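Local structure of probable Brix domain-containing ribosomal biogenesis protein (Methanothermobacter thermautotrophicus, 1W94) at residues A[60-63]-A[69-72]. The protein is an archaeal Imp4-like Brix-domain protein that probably binds ribosomal RNA and takes part in ribosome biogenesis. Sequence-based numbering, arbitrary orientation.
Sequences RITF and GERG
F63 meets two residues of the returning hairpin strand, R71 and G72, in a two-against-one match that fits a classic beta bulge. The evidence is a pair of backbone hydrogen bonds, together with the helical backbone conformation of R71: F63 N gives its hydrogen to G72 O over 2.9 Å, nearly straight at 175°, while R71 N reaches F63 O at 2.8 Å on a more bent path. That conformation goes with the arginine's first side-chain bond pointing toward the other strand and its guanidinium ending beside F63. There the packing is close. G72 O sits in the plane of the F63 ring, at its edge, 3.7 Å from CD1, and the NH1 of R71 comes within 3.8 Å of F63 CB. The ring and guanidinium planes stand 88° apart and NH1 approaches obliquely, so this is van der Waals contact and not a parallel stack. L107 and M108 of helix 102-108 touch the F63 side chain, and the guanidinium hydrogen-bonds to the carbonyls of N106 and L107.

The face bearing T62 and E70 is looser and wetter. Their side chains cross at about a right angle, with T62 CG2 3.7 Å from E70 OE2. T62 chi1 of -63° sets CG2 anti to the backbone N, on the glutamate side, and leaves OG1 for a water. That water also takes a hydrogen from R60 NH1 at 2.6 Å and donates to E70 OE2 at 2.9 Å, linking opposite charges that do not touch. The chemistry thus implies a hairpin end fixed by backbone bonds and a buried aromatic on one face, with water-mediated, probably only modest, electrostatic attraction on the other.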
loop_
_atom_site.group_PDB
_atom_site.type_symbol
_atom_site.label_atom_id
_atom_site.label_comp_id
_atom_site.label_asym_id
_atom_site.label_seq_id
_atom_site.Cartn_x
_atom_site.Cartn_y
_atom_site.Cartn_z
ATOM N N ARG A 60 2.508 9.452 1.633
ATOM C CA ARG A 60 2.685 9.102 0.214
ATOM C C ARG A 60 3.343 7.725 0.082
ATOM O O ARG A 60 4.238 7.377 0.867
ATOM C CB ARG A 60 3.546 10.158 -0.493
ATOM C CG ARG A 60 3.833 9.871 -1.946
ATOM C CD ARG A 60 4.926 10.842 -2.489
ATOM N NE ARG A 60 4.469 12.230 -2.572
ATOM C CZ ARG A 60 4.529 12.998 -3.668
ATOM N NH1 ARG A 60 5.034 12.528 -4.822
ATOM N NH2 ARG A 60 4.073 14.251 -3.609
ATOM N N ILE A 61 2.846 6.944 -0.871
ATOM C CA ILE A 61 3.553 5.752 -1.331
ATOM C C ILE A 61 3.988 5.953 -2.767
ATOM O O ILE A 61 3.167 6.193 -3.643
ATOM C CB ILE A 61 2.726 4.466 -1.242
ATOM C CG1 ILE A 61 2.096 4.348 0.148
ATOM C CG2 ILE A 61 3.628 3.205 -1.536
ATOM C CD1 ILE A 61 1.256 3.043 0.343
ATOM N N THR A 62 5.290 5.874 -2.987
ATOM C CA THR A 62 5.855 6.014 -4.320
ATOM C C THR A 62 6.258 4.669 -4.880
ATOM O O THR A 62 6.914 3.899 -4.194
ATOM C CB THR A 62 7.053 6.971 -4.239
ATOM O OG1 THR A 62 6.549 8.249 -3.829
ATOM C CG2 THR A 62 7.805 7.082 -5.562
ATOM N N PHE A 63 5.873 4.378 -6.113
ATOM C CA PHE A 63 6.190 3.079 -6.686
ATOM C C PHE A 63 7.268 3.191 -7.764
ATOM O O PHE A 63 7.134 3.968 -8.701
ATOM C CB PHE A 63 4.925 2.405 -7.266
ATOM C CG PHE A 63 3.844 2.207 -6.255
ATOM C CD1 PHE A 63 2.989 3.253 -5.912
ATOM C CD2 PHE A 63 3.674 0.965 -5.648
ATOM C CE1 PHE A 63 1.980 3.071 -4.948
ATOM C CE2 PHE A 63 2.679 0.761 -4.695
ATOM C CZ PHE A 63 1.827 1.799 -4.360
ATOM N N GLY A 69 12.687 3.678 -12.337
ATOM C CA GLY A 69 11.700 4.530 -12.991
ATOM C C GLY A 69 10.464 4.633 -12.105
ATOM O O GLY A 69 10.076 3.655 -11.461
ATOM N N GLU A 70 9.867 5.818 -12.044
ATOM C CA GLU A 70 8.720 6.051 -11.180
ATOM C C GLU A 70 7.448 5.692 -11.917
ATOM O O GLU A 70 7.081 6.320 -12.918
ATOM C CB GLU A 70 8.643 7.488 -10.641
ATOM C CG GLU A 70 7.565 7.574 -9.465
ATOM C CD GLU A 70 6.907 8.944 -9.320
ATOM O OE1 GLU A 70 6.363 9.487 -10.329
ATOM O OE2 GLU A 70 6.921 9.493 -8.188
ATOM N N ARG A 71 6.797 4.654 -11.416
ATOM C CA ARG A 71 5.570 4.146 -11.983
ATOM C C ARG A 71 4.433 5.097 -11.646
ATOM O O ARG A 71 3.535 5.308 -12.460
ATOM C CB ARG A 71 5.283 2.766 -11.394
ATOM C CG ARG A 71 6.310 1.717 -11.809
ATOM C CD ARG A 71 6.074 0.380 -11.130
ATOM N NE ARG A 71 4.789 -0.187 -11.545
ATOM C CZ ARG A 71 3.839 -0.610 -10.717
ATOM N NH1 ARG A 71 4.004 -0.573 -9.383
ATOM N NH2 ARG A 71 2.706 -1.061 -11.231
ATOM N N GLY A 72 4.495 5.686 -10.457
ATOM C CA GLY A 72 3.402 6.485 -9.943
ATOM C C GLY A 72 3.445 6.617 -8.426
ATOM O O GLY A 72 4.388 6.179 -7.759
HETATM O O HOH W 1 6.621 10.507 -5.435
#